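Local coordinates for protein soluble KIT ligand (Mus musculus, PDB 2O27) that acts as a dimeric growth factor that binds and dimerises the receptor tyrosine kinase KIT, so activating signalling for cell survival, proliferation and blood-cell formation, at residues Ile13-Ala18 with Tyr71-Lys76; Tyr24-Asn29 with Thr55-Lys60; Ala32-Leu37 with Asn118-Ala123; Met46-Ser51 with Cys87-Ala92. One frame throughout, in Å; residues are numbered along the deposited sequence.

Contact 1 (Ile13-Ala18 with Tyr71-Lys76); sequences ITKLVA and YSIIDK
Leu16 meets Ile73 and Ile74 through aliphatic carbons alone. No ring or other flat group takes part across these segments, so neither a face nor an edge comes into play. The contact joins helix 13-18 to the first turns of helix 70-91. The two axes approach to 10.1 Å, and their N-to-C directions differ by 131°, a splayed antiparallel crossing.

Leu16 CG lies 3.9 Å from Ile73 CG2, and the two side chains run antiparallel to one another. Ile73 has CG1 anti to the carbonyl carbon and CG2 anti to the backbone N (chi1 -54°). Both branches therefore reach helix 13-18. CG2 serves Leu16, while CD1 touches Lys15 CD at 4.1 Å and also comes near Leu16 CB. Leu16 CD1 meets Ile74 CG1 at 3.9 Å, the two side chains roughly perpendicular.

Phe114 of helix 110-124 also packs on Leu16, and Leu57 of helix 43-58 packs on Ile74. Lys15 NZ, beyond its touch on Ile73, makes a weak hydrogen bond to Glu66 O of the second subunit.

The buried part is thus wholly apolar and held by dispersion and exclusion of water. Lys15 adds only aliphatic carbons here, and its charged end reaches the second subunit through a weak bond.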
loop_
_atom_site.group_PDB
_atom_site.type_symbol
_atom_site.label_atom_id
_atom_site.label_comp_id
_atom_site.label_asym_id
_atom_site.label_seq_id
_atom_site.Cartn_x
_atom_site.Cartn_y
_atom_site.Cartn_z
ATOM N N ILE A 13 -3.271 2.073 14.806
ATOM C CA ILE A 13 -3.800 2.257 13.483
ATOM C C ILE A 13 -3.090 3.434 12.793
ATOM O O ILE A 13 -2.946 3.451 11.582
ATOM C CB ILE A 13 -5.322 2.503 13.626
ATOM C CG1 ILE A 13 -5.977 1.191 14.091
ATOM C CG2 ILE A 13 -5.932 3.032 12.339
ATOM C CD1 ILE A 13 -7.462 1.302 14.374
ATOM N N THR A 14 -2.628 4.392 13.588
ATOM C CA THR A 14 -1.951 5.580 13.088
ATOM C C THR A 14 -0.680 5.216 12.339
ATOM O O THR A 14 -0.429 5.721 11.242
ATOM C CB THR A 14 -1.617 6.569 14.252
ATOM O OG1 THR A 14 -2.840 7.035 14.837
ATOM C CG2 THR A 14 -0.840 7.782 13.741
ATOM N N LYS A 15 0.114 4.336 12.935
ATOM C CA LYS A 15 1.351 3.888 12.320
ATOM C C LYS A 15 1.010 3.129 11.028
ATOM O O LYS A 15 1.678 3.294 10.007
ATOM C CB LYS A 15 2.121 2.993 13.299
ATOM C CG LYS A 15 3.616 2.824 12.997
ATOM C CD LYS A 15 3.915 1.576 12.161
ATOM C CE LYS A 15 5.412 1.423 11.850
ATOM N NZ LYS A 15 6.275 1.327 13.062
ATOM N N LEU A 16 -0.051 2.324 11.079
ATOM C CA LEU A 16 -0.499 1.539 9.933
ATOM C C LEU A 16 -0.872 2.467 8.788
ATOM O O LEU A 16 -0.403 2.303 7.662
ATOM C CB LEU A 16 -1.727 0.706 10.304
ATOM C CG LEU A 16 -1.973 -0.661 9.670
ATOM C CD1 LEU A 16 -3.422 -0.767 9.283
ATOM C CD2 LEU A 16 -1.080 -0.900 8.479
ATOM N N VAL A 17 -1.724 3.447 9.081
ATOM C CA VAL A 17 -2.168 4.379 8.054
ATOM C C VAL A 17 -0.967 5.110 7.482
ATOM O O VAL A 17 -0.930 5.406 6.298
ATOM C CB VAL A 17 -3.182 5.406 8.611
ATOM C CG1 VAL A 17 -3.459 6.494 7.583
ATOM C CG2 VAL A 17 -4.477 4.694 8.962
ATOM N N ALA A 18 0.015 5.376 8.335
ATOM C CA ALA A 18 1.238 6.091 7.936
ATOM C C ALA A 18 2.164 5.231 7.080
ATOM O O ALA A 18 2.999 5.757 6.327
ATOM C CB ALA A 18 1.987 6.566 9.188
ATOM N N TYR A 71 1.568 -6.342 8.370
ATOM C CA TYR A 71 0.952 -7.655 8.528
ATOM C C TYR A 71 0.523 -7.874 9.978
ATOM O O TYR A 71 -0.615 -8.243 10.237
ATOM C CB TYR A 71 1.914 -8.800 8.111
ATOM C CG TYR A 71 1.291 -10.179 8.194
ATOM C CD1 TYR A 71 0.711 -10.768 7.072
ATOM C CD2 TYR A 71 1.225 -10.873 9.402
ATOM C CE1 TYR A 71 0.072 -12.020 7.143
ATOM C CE2 TYR A 71 0.584 -12.130 9.485
ATOM C CZ TYR A 71 0.017 -12.684 8.341
ATOM O OH TYR A 71 -0.600 -13.909 8.375
ATOM N N SER A 72 1.438 -7.639 10.915
ATOM C CA SER A 72 1.151 -7.841 12.340
ATOM C C SER A 72 0.009 -6.972 12.883
ATOM O O SER A 72 -0.885 -7.480 13.556
ATOM C CB SER A 72 2.419 -7.599 13.168
ATOM O OG SER A 72 3.007 -6.343 12.861
ATOM N N ILE A 73 0.055 -5.670 12.605
ATOM C CA ILE A 73 -0.985 -4.753 13.066
ATOM C C ILE A 73 -2.356 -5.162 12.500
ATOM O O ILE A 73 -3.340 -5.272 13.221
ATOM C CB ILE A 73 -0.692 -3.288 12.617
ATOM C CG1 ILE A 73 0.711 -2.850 13.054
ATOM C CG2 ILE A 73 -1.716 -2.350 13.231
ATOM C CD1 ILE A 73 1.157 -1.512 12.402
ATOM N N ILE A 74 -2.416 -5.382 11.196
ATOM C CA ILE A 74 -3.665 -5.771 10.556
ATOM C C ILE A 74 -4.183 -7.089 11.141
ATOM O O ILE A 74 -5.391 -7.256 11.384
ATOM C CB ILE A 74 -3.459 -5.950 9.029
ATOM C CG1 ILE A 74 -3.191 -4.592 8.379
ATOM C CG2 ILE A 74 -4.669 -6.650 8.399
ATOM C CD1 ILE A 74 -2.705 -4.684 6.907
ATOM N N ASP A 75 -3.272 -8.041 11.330
ATOM C CA ASP A 75 -3.647 -9.338 11.872
ATOM C C ASP A 75 -4.247 -9.157 13.271
ATOM O O ASP A 75 -5.210 -9.825 13.630
ATOM C CB ASP A 75 -2.423 -10.272 11.951
ATOM C CG ASP A 75 -2.779 -11.652 12.501
ATOM O OD1 ASP A 75 -2.174 -12.051 13.500
ATOM O OD2 ASP A 75 -3.656 -12.337 11.940
ATOM N N LYS A 76 -3.655 -8.264 14.056
ATOM C CA LYS A 76 -4.133 -7.984 15.402
ATOM C C LYS A 76 -5.527 -7.365 15.329
ATOM O O LYS A 76 -6.414 -7.738 16.091
ATOM C CB LYS A 76 -3.175 -7.022 16.108
ATOM C CG LYS A 76 -3.722 -6.409 17.394
ATOM C CD LYS A 76 -3.848 -7.429 18.516
ATOM C CE LYS A 76 -4.486 -6.811 19.756
ATOM N NZ LYS A 76 -3.773 -5.582 20.205
#

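Contact 2 (Tyr24-Asn29 with Thr55-Lys60); sequences YMITLN and TTLLDK
Tyr24 OH has two polar partners and also rests on the aliphatic part of Lys60. A water donates to Tyr24 OH at 3.1 Å. Asp23 OD1 of the second subunit is hydrogen-bonded to the same oxygen. The water also accepts a weak bond from Lys60 NZ, 3.3 Å away, and so links the two segments. The strongest partner of Lys60 is again Asp23 of the second subunit, whose OD2 forms a salt bridge with NZ. One carboxylate thus serves both side chains, an oxygen for each, which probably favours the charged lysine.

Tyr24 OH lies 3.5 Å from Lys60 CG, with the two side chains set nearly square to each other. The place of Lys60 CD is doubtful, so little rests on the exact path of the chain.

Below the hydroxyl the contact is apolar. Leu57 CD2 comes to the ring edge of Tyr24, in the ring plane, 3.6 Å from CE2. Tyr24 has CG anti to its backbone nitrogen (chi1 -176°), which sends the ring across to Leu57. The other methyl of Leu57, CD1, faces Ile26 CD1 more loosely at 4.4 Å. Leu57 thus touches both the tyrosine and the strand, one methyl to each.

Strand 26-30 pairs antiparallel with strand 104-108, through Ile26 with Phe108 and Leu28 with Arg106. Tyr24, in the loop just before the strand, also belongs to the homodimer interface. A short two-stranded sheet, formed by the long crossover connections and laid against the helices, is typical of short-chain four-helix cytokines.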
loop_
_atom_site.group_PDB
_atom_site.type_symbol
_atom_site.label_atom_id
_atom_site.label_comp_id
_atom_site.label_asym_id
_atom_site.label_seq_id
_atom_site.Cartn_x
_atom_site.Cartn_y
_atom_site.Cartn_z
ATOM N N TYR A 24 -3.803 3.974 -1.935
ATOM C CA TYR A 24 -4.192 2.564 -1.996
ATOM C C TYR A 24 -5.692 2.497 -1.664
ATOM O O TYR A 24 -6.105 2.984 -0.627
ATOM C CB TYR A 24 -3.412 1.765 -0.950
ATOM C CG TYR A 24 -3.672 0.281 -0.986
ATOM C CD1 TYR A 24 -3.427 -0.445 -2.140
ATOM C CD2 TYR A 24 -4.136 -0.400 0.137
ATOM C CE1 TYR A 24 -3.633 -1.804 -2.188
ATOM C CE2 TYR A 24 -4.346 -1.787 0.100
ATOM C CZ TYR A 24 -4.092 -2.479 -1.065
ATOM O OH TYR A 24 -4.260 -3.838 -1.135
ATOM N N MET A 25 -6.492 1.868 -2.527
ATOM C CA MET A 25 -7.929 1.750 -2.309
ATOM C C MET A 25 -8.315 0.457 -1.573
ATOM O O MET A 25 -8.028 -0.662 -2.021
ATOM C CB MET A 25 -8.685 1.832 -3.648
ATOM C CG MET A 25 -8.650 3.194 -4.352
ATOM S SD MET A 25 -8.817 4.643 -3.256
ATOM C CE MET A 25 -10.599 4.762 -3.124
ATOM N N ILE A 26 -8.957 0.609 -0.422
ATOM C CA ILE A 26 -9.359 -0.563 0.326
ATOM C C ILE A 26 -10.845 -0.766 0.138
ATOM O O ILE A 26 -11.650 0.091 0.502
ATOM C CB ILE A 26 -9.052 -0.425 1.818
ATOM C CG1 ILE A 26 -7.539 -0.273 2.031
ATOM C CG2 ILE A 26 -9.620 -1.632 2.568
ATOM C CD1 ILE A 26 -7.182 0.186 3.400
ATOM N N THR A 27 -11.187 -1.911 -0.435
ATOM C CA THR A 27 -12.569 -2.274 -0.708
ATOM C C THR A 27 -13.362 -2.714 0.515
ATOM O O THR A 27 -12.939 -3.596 1.254
ATOM C CB THR A 27 -12.627 -3.397 -1.762
ATOM O OG1 THR A 27 -12.069 -2.911 -2.988
ATOM C CG2 THR A 27 -14.075 -3.817 -2.027
ATOM N N LEU A 28 -14.532 -2.106 0.690
ATOM C CA LEU A 28 -15.437 -2.397 1.804
ATOM C C LEU A 28 -16.906 -2.350 1.337
ATOM O O LEU A 28 -17.324 -1.415 0.635
ATOM C CB LEU A 28 -15.214 -1.365 2.916
ATOM C CG LEU A 28 -16.132 -1.345 4.141
ATOM C CD1 LEU A 28 -15.953 -2.614 4.997
ATOM C CD2 LEU A 28 -15.819 -0.098 4.957
ATOM N N ASN A 29 -17.674 -3.376 1.680
ATOM C CA ASN A 29 -19.093 -3.406 1.341
ATOM C C ASN A 29 -19.672 -2.606 2.496
ATOM O O ASN A 29 -19.855 -3.103 3.611
ATOM C CB ASN A 29 -19.607 -4.846 1.313
ATOM C CG ASN A 29 -18.857 -5.690 0.301
ATOM O OD1 ASN A 29 -18.599 -5.246 -0.822
ATOM N ND2 ASN A 29 -18.498 -6.897 0.686
ATOM N N THR A 55 -9.549 -9.383 6.158
ATOM C CA THR A 55 -9.059 -10.651 5.630
ATOM C C THR A 55 -8.376 -10.416 4.283
ATOM O O THR A 55 -7.242 -10.836 4.068
ATOM C CB THR A 55 -10.215 -11.652 5.440
ATOM O OG1 THR A 55 -10.632 -12.122 6.723
ATOM C CG2 THR A 55 -9.783 -12.842 4.580
ATOM N N THR A 56 -9.089 -9.744 3.384
ATOM C CA THR A 56 -8.580 -9.430 2.061
ATOM C C THR A 56 -7.311 -8.572 2.146
ATOM O O THR A 56 -6.333 -8.833 1.441
ATOM C CB THR A 56 -9.683 -8.698 1.240
ATOM O OG1 THR A 56 -10.701 -9.641 0.857
ATOM C CG2 THR A 56 -9.108 -8.034 0.008
ATOM N N LEU A 57 -7.321 -7.558 3.020
ATOM C CA LEU A 57 -6.171 -6.665 3.186
ATOM C C LEU A 57 -4.921 -7.420 3.653
ATOM O O LEU A 57 -3.834 -7.230 3.101
ATOM C CB LEU A 57 -6.467 -5.564 4.217
ATOM C CG LEU A 57 -6.126 -4.081 3.987
ATOM C CD1 LEU A 57 -5.648 -3.497 5.332
ATOM C CD2 LEU A 57 -5.074 -3.862 2.896
ATOM N N LEU A 58 -5.085 -8.253 4.681
ATOM C CA LEU A 58 -3.980 -9.025 5.248
ATOM C C LEU A 58 -3.219 -9.861 4.211
ATOM O O LEU A 58 -1.993 -9.913 4.217
ATOM C CB LEU A 58 -4.484 -9.959 6.355
ATOM C CG LEU A 58 -3.350 -10.725 7.066
ATOM C CD1 LEU A 58 -2.513 -9.749 7.875
ATOM C CD2 LEU A 58 -3.932 -11.816 7.980
ATOM N N ASP A 59 -3.963 -10.508 3.331
ATOM C CA ASP A 59 -3.386 -11.353 2.298
ATOM C C ASP A 59 -2.525 -10.549 1.314
ATOM O O ASP A 59 -1.896 -11.111 0.419
ATOM C CB ASP A 59 -4.521 -12.072 1.578
ATOM C CG ASP A 59 -4.055 -12.831 0.351
ATOM O OD1 ASP A 59 -4.351 -12.387 -0.774
ATOM O OD2 ASP A 59 -3.396 -13.873 0.516
ATOM N N LYS A 60 -2.476 -9.232 1.493
ATOM C CA LYS A 60 -1.679 -8.424 0.593
ATOM C C LYS A 60 -0.279 -8.155 1.135
ATOM O O LYS A 60 0.534 -7.570 0.458
ATOM C CB LYS A 60 -2.397 -7.108 0.269
ATOM C CG LYS A 60 -3.419 -7.231 -0.867
ATOM C CD LYS A 60 -4.585 -8.131 -0.514
ATOM C CE LYS A 60 -5.294 -8.699 -1.761
ATOM N NZ LYS A 60 -5.604 -7.659 -2.754
HETATM O O HOH W 1 -6.685 -5.592 -0.463
#

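Contact 3 (Ala32-Leu37 with Asn118-Ala123); sequences AGMDVL and NRSIDA
This is a small, mostly buried van der Waals contact in which one methionine, Met34, reaches from a connecting loop to Arg119 and Ser120 of a bundle helix. The loop follows strand 26-30 and leads to helix 43-58. The partner is the last helix of the bundle, 110-124. The backbones stay well apart, with 8.7 Å between Met34 CA and Ser120 CA, so the long side chain does the bridging.

Met34 touches with its terminal methyl. CE lies 3.5 Å from Ser120 OG and 4.2 Å from Arg119 CB. Its CG is anti to the backbone nitrogen (chi1 166°), and the chain bends only at chi2, so the methyl is carried far out from the loop. Arg119 offers the root of its side chain, while its NE makes a weak hydrogen bond to Ser115 O.

The loop is tightly turned behind Met34. Gly33 O accepts from both Val36 N and Leu37 N. The positive phi of Gly33 (93°) is a backbone setting that calls for glycine. Trp42 packs on both Met34 and Ser120, and so borders this contact.

Ser120 OG is hydrogen-bonded to Ile116 O, one turn back in its own helix. The buried hydroxyl is thereby satisfied within the helix, and the oxygen can lie against a methyl. The contact depends on dispersion and shape. The two segments share van der Waals touches and no polar bond.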
loop_
_atom_site.group_PDB
_atom_site.type_symbol
_atom_site.label_atom_id
_atom_site.label_comp_id
_atom_site.label_asym_id
_atom_site.label_seq_id
_atom_site.Cartn_x
_atom_site.Cartn_y
_atom_site.Cartn_z
ATOM N N ALA A 32 -25.048 1.059 4.254
ATOM C CA ALA A 32 -25.702 2.368 4.204
ATOM C C ALA A 32 -26.448 2.786 5.466
ATOM O O ALA A 32 -27.154 1.993 6.074
ATOM C CB ALA A 32 -26.656 2.417 3.016
ATOM N N GLY A 33 -26.293 4.050 5.845
ATOM C CA GLY A 33 -26.990 4.550 7.015
ATOM C C GLY A 33 -26.153 4.439 8.267
ATOM O O GLY A 33 -26.566 4.852 9.350
ATOM N N MET A 34 -24.964 3.871 8.115
ATOM C CA MET A 34 -24.087 3.723 9.253
ATOM C C MET A 34 -23.771 5.084 9.847
ATOM O O MET A 34 -23.470 5.204 11.035
ATOM C CB MET A 34 -22.791 3.053 8.839
ATOM C CG MET A 34 -21.739 3.182 9.908
ATOM S SD MET A 34 -20.121 3.485 9.235
ATOM C CE MET A 34 -19.128 3.107 10.664
ATOM N N ASP A 35 -23.828 6.120 9.024
ATOM C CA ASP A 35 -23.520 7.452 9.527
ATOM C C ASP A 35 -24.687 8.197 10.167
ATOM O O ASP A 35 -24.478 9.205 10.843
ATOM C CB ASP A 35 -22.858 8.306 8.427
ATOM C CG ASP A 35 -23.505 8.131 7.059
ATOM O OD1 ASP A 35 -22.943 8.652 6.074
ATOM O OD2 ASP A 35 -24.564 7.480 6.960
ATOM N N VAL A 36 -25.904 7.694 9.991
ATOM C CA VAL A 36 -27.081 8.347 10.577
ATOM C C VAL A 36 -27.963 7.423 11.420
ATOM O O VAL A 36 -28.492 7.817 12.463
ATOM C CB VAL A 36 -27.978 8.978 9.471
ATOM C CG1 VAL A 36 -27.183 9.997 8.672
ATOM C CG2 VAL A 36 -28.512 7.910 8.549
ATOM N N LEU A 37 -28.108 6.183 10.972
ATOM C CA LEU A 37 -28.960 5.222 11.656
ATOM C C LEU A 37 -28.488 4.824 13.038
ATOM O O LEU A 37 -27.301 4.893 13.362
ATOM C CB LEU A 37 -29.097 3.972 10.796
ATOM C CG LEU A 37 -30.451 3.452 10.326
ATOM C CD1 LEU A 37 -31.450 4.579 10.067
ATOM C CD2 LEU A 37 -30.198 2.631 9.061
ATOM N N ASN A 118 -12.726 2.733 13.315
ATOM C CA ASN A 118 -12.725 3.376 14.630
ATOM C C ASN A 118 -14.126 3.761 15.052
ATOM O O ASN A 118 -14.492 3.611 16.218
ATOM C CB ASN A 118 -11.849 4.617 14.622
ATOM C CG ASN A 118 -10.401 4.288 14.821
ATOM O OD1 ASN A 118 -9.527 5.111 14.578
ATOM N ND2 ASN A 118 -10.133 3.075 15.288
ATOM N N ARG A 119 -14.914 4.253 14.104
ATOM C CA ARG A 119 -16.280 4.624 14.430
ATOM C C ARG A 119 -17.130 3.393 14.746
ATOM O O ARG A 119 -18.016 3.475 15.584
ATOM C CB ARG A 119 -16.894 5.460 13.301
ATOM C CG ARG A 119 -16.330 6.886 13.275
ATOM C CD ARG A 119 -16.913 7.775 12.176
ATOM N NE ARG A 119 -16.212 7.650 10.897
ATOM C CZ ARG A 119 -16.256 8.561 9.927
ATOM N NH1 ARG A 119 -16.963 9.674 10.086
ATOM N NH2 ARG A 119 -15.593 8.362 8.795
ATOM N N SER A 120 -16.861 2.256 14.099
ATOM C CA SER A 120 -17.627 1.040 14.384
ATOM C C SER A 120 -17.253 0.558 15.782
ATOM O O SER A 120 -18.102 0.169 16.578
ATOM C CB SER A 120 -17.317 -0.073 13.374
ATOM O OG SER A 120 -17.905 0.187 12.114
ATOM N N ILE A 121 -15.963 0.577 16.064
ATOM C CA ILE A 121 -15.471 0.160 17.360
ATOM C C ILE A 121 -16.107 0.994 18.461
ATOM O O ILE A 121 -16.571 0.457 19.465
ATOM C CB ILE A 121 -13.955 0.315 17.430
ATOM C CG1 ILE A 121 -13.306 -0.663 16.448
ATOM C CG2 ILE A 121 -13.472 0.109 18.859
ATOM C CD1 ILE A 121 -13.661 -2.127 16.695
ATOM N N ASP A 122 -16.132 2.308 18.264
ATOM C CA ASP A 122 -16.716 3.197 19.255
ATOM C C ASP A 122 -18.182 2.888 19.461
ATOM O O ASP A 122 -18.650 2.838 20.593
ATOM C CB ASP A 122 -16.532 4.659 18.846
ATOM C CG ASP A 122 -15.084 5.100 18.933
ATOM O OD1 ASP A 122 -14.328 4.475 19.704
ATOM O OD2 ASP A 122 -14.704 6.071 18.245
ATOM N N ALA A 123 -18.898 2.663 18.365
ATOM C CA ALA A 123 -20.311 2.342 18.437
ATOM C C ALA A 123 -20.500 1.083 19.279
ATOM O O ALA A 123 -21.453 0.967 20.047
ATOM C CB ALA A 123 -20.860 2.127 17.045
#

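Contact 4 (Met46-Ser51 with Cys87-Ala92); sequences MVIQLS and CMEENA
In these two segments, on helices that follow each other in the chain, the nearest CA atoms are those of Val47 and Met88, 8.2 Å apart, and side chains alone close the gap. Val47 and Met88 make the buried half. Val47 CG1 lies 4.3 Å from Met88 CG, a loose apolar touch. The CB of Met88 is directed at helix 43-58, but the chain then turns off at CG, and its far end leads away from Val47. The methionine therefore meets Val47 with the middle of its side chain.

Ile48 and Glu89 make the outer half. Ile48 is extended at its end (chi2 175°) and brings CD1 to 4.0 Å from Glu89 OE1. Glu89 has CG anti to the backbone nitrogen, and a bend at the next bond (chi2 60°) turns the carboxylate toward helix 43-58. That oxygen is not left to the methyl alone. It forms a salt bridge with Arg44 NE, one turn before Ile48 on the same helix. Arg44 probably helps to keep the carboxylate there. Glu89 is exposed, so this pair lies at the outside of the seam.

Cys87, at the start of the second segment, is disulfide-bonded to Cys2 and so ties the N-terminal end of the chain to helix 70-91. On the other flanks of helix 43-58, Met46 meets Ile116 of helix 110-124, and Leu50 meets Leu28 of strand 26-30.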
loop_
_atom_site.group_PDB
_atom_site.type_symbol
_atom_site.label_atom_id
_atom_site.label_comp_id
_atom_site.label_asym_id
_atom_site.label_seq_id
_atom_site.Cartn_x
_atom_site.Cartn_y
_atom_site.Cartn_z
ATOM N N MET A 46 -21.806 -4.300 9.819
ATOM C CA MET A 46 -20.561 -3.577 9.580
ATOM C C MET A 46 -19.330 -4.288 10.131
ATOM O O MET A 46 -18.255 -4.255 9.525
ATOM C CB MET A 46 -20.627 -2.168 10.166
ATOM C CG MET A 46 -21.018 -1.096 9.134
ATOM S SD MET A 46 -19.859 -0.982 7.721
ATOM C CE MET A 46 -18.349 -0.740 8.574
ATOM N N VAL A 47 -19.495 -4.911 11.293
ATOM C CA VAL A 47 -18.400 -5.625 11.911
ATOM C C VAL A 47 -18.081 -6.831 11.011
ATOM O O VAL A 47 -16.921 -7.187 10.824
ATOM C CB VAL A 47 -18.784 -6.039 13.359
ATOM C CG1 VAL A 47 -19.574 -7.329 13.370
ATOM C CG2 VAL A 47 -17.556 -6.098 14.209
ATOM N N ILE A 48 -19.105 -7.433 10.426
ATOM C CA ILE A 48 -18.884 -8.570 9.543
ATOM C C ILE A 48 -18.139 -8.086 8.287
ATOM O O ILE A 48 -17.191 -8.739 7.838
ATOM C CB ILE A 48 -20.233 -9.261 9.168
ATOM C CG1 ILE A 48 -20.719 -10.116 10.346
ATOM C CG2 ILE A 48 -20.076 -10.125 7.936
ATOM C CD1 ILE A 48 -22.136 -10.754 10.128
ATOM N N GLN A 49 -18.544 -6.933 7.748
ATOM C CA GLN A 49 -17.910 -6.362 6.551
ATOM C C GLN A 49 -16.447 -5.953 6.804
ATOM O O GLN A 49 -15.590 -6.118 5.950
ATOM C CB GLN A 49 -18.704 -5.145 6.054
ATOM C CG GLN A 49 -20.081 -5.456 5.489
ATOM C CD GLN A 49 -20.080 -6.643 4.520
ATOM O OE1 GLN A 49 -19.188 -6.786 3.684
ATOM N NE2 GLN A 49 -21.088 -7.496 4.635
ATOM N N LEU A 50 -16.163 -5.412 7.979
ATOM C CA LEU A 50 -14.806 -5.007 8.270
ATOM C C LEU A 50 -13.941 -6.256 8.316
ATOM O O LEU A 50 -12.834 -6.259 7.794
ATOM C CB LEU A 50 -14.744 -4.252 9.598
ATOM C CG LEU A 50 -15.352 -2.854 9.481
ATOM C CD1 LEU A 50 -15.565 -2.224 10.885
ATOM C CD2 LEU A 50 -14.427 -1.983 8.598
ATOM N N SER A 51 -14.474 -7.310 8.926
ATOM C CA SER A 51 -13.777 -8.581 9.048
ATOM C C SER A 51 -13.383 -9.079 7.648
ATOM O O SER A 51 -12.238 -9.446 7.429
ATOM C CB SER A 51 -14.683 -9.591 9.746
ATOM O OG SER A 51 -14.058 -10.852 9.884
ATOM N N CYS A 87 -19.260 -11.707 19.379
ATOM C CA CYS A 87 -20.171 -11.004 20.278
ATOM C C CYS A 87 -21.486 -10.617 19.576
ATOM O O CYS A 87 -22.574 -10.954 20.044
ATOM C CB CYS A 87 -19.465 -9.761 20.830
ATOM S SG CYS A 87 -20.392 -8.713 22.003
ATOM N N MET A 88 -21.395 -9.922 18.446
ATOM C CA MET A 88 -22.607 -9.510 17.743
ATOM C C MET A 88 -23.431 -10.670 17.186
ATOM O O MET A 88 -24.654 -10.616 17.181
ATOM C CB MET A 88 -22.268 -8.535 16.612
ATOM C CG MET A 88 -21.672 -7.201 17.081
ATOM S SD MET A 88 -22.832 -6.096 17.908
ATOM C CE MET A 88 -22.619 -6.550 19.627
ATOM N N GLU A 89 -22.775 -11.726 16.725
ATOM C CA GLU A 89 -23.507 -12.852 16.165
ATOM C C GLU A 89 -24.224 -13.632 17.269
ATOM O O GLU A 89 -25.364 -14.053 17.112
ATOM C CB GLU A 89 -22.551 -13.774 15.409
ATOM C CG GLU A 89 -23.246 -14.659 14.409
ATOM C CD GLU A 89 -23.978 -13.847 13.360
ATOM O OE1 GLU A 89 -23.728 -12.637 13.269
ATOM O OE2 GLU A 89 -24.795 -14.414 12.620
ATOM N N GLU A 90 -23.535 -13.815 18.385
ATOM C CA GLU A 90 -24.071 -14.525 19.537
ATOM C C GLU A 90 -25.302 -13.808 20.108
ATOM O O GLU A 90 -26.116 -14.417 20.803
ATOM C CB GLU A 90 -22.991 -14.618 20.619
ATOM C CG GLU A 90 -23.330 -15.533 21.778
ATOM C CD GLU A 90 -23.109 -17.000 21.452
ATOM O OE1 GLU A 90 -23.647 -17.850 22.188
ATOM O OE2 GLU A 90 -22.393 -17.301 20.473
ATOM N N ASN A 91 -25.440 -12.517 19.812
ATOM C CA ASN A 91 -26.563 -11.733 20.330
ATOM C C ASN A 91 -27.405 -11.059 19.248
ATOM O O ASN A 91 -28.288 -10.263 19.563
ATOM C CB ASN A 91 -26.054 -10.642 21.281
ATOM C CG ASN A 91 -25.114 -11.175 22.353
ATOM O OD1 ASN A 91 -24.440 -10.400 23.032
ATOM N ND2 ASN A 91 -25.070 -12.493 22.515
ATOM N N ALA A 92 -27.137 -11.366 17.984
ATOM C CA ALA A 92 -27.875 -10.756 16.884
ATOM C C ALA A 92 -29.367 -11.070 16.928
ATOM O O ALA A 92 -29.773 -12.125 17.412
ATOM C CB ALA A 92 -27.291 -11.212 15.553
#

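Contacts 1 and 2 lie at the dimer end of the chain and touch each other through aliphatic side chains. Both also reach the second subunit. Contacts 3 and 4 keep to one chain, with centres about 21 Å from that of contact 1. They meet where Ser120 packs on Met46 and Leu50. Helix 70-91 serves contacts 1 and 4, and helix 43-58 serves contacts 2 and 4. Contact 1 is core and aliphatic. Contact 2 is buried too, but adds water and charge at the interface. Contact 3 is buried and small, joining a loop to a helix. Contact 4 is only partly buried and runs from an apolar pair to an exposed glutamate.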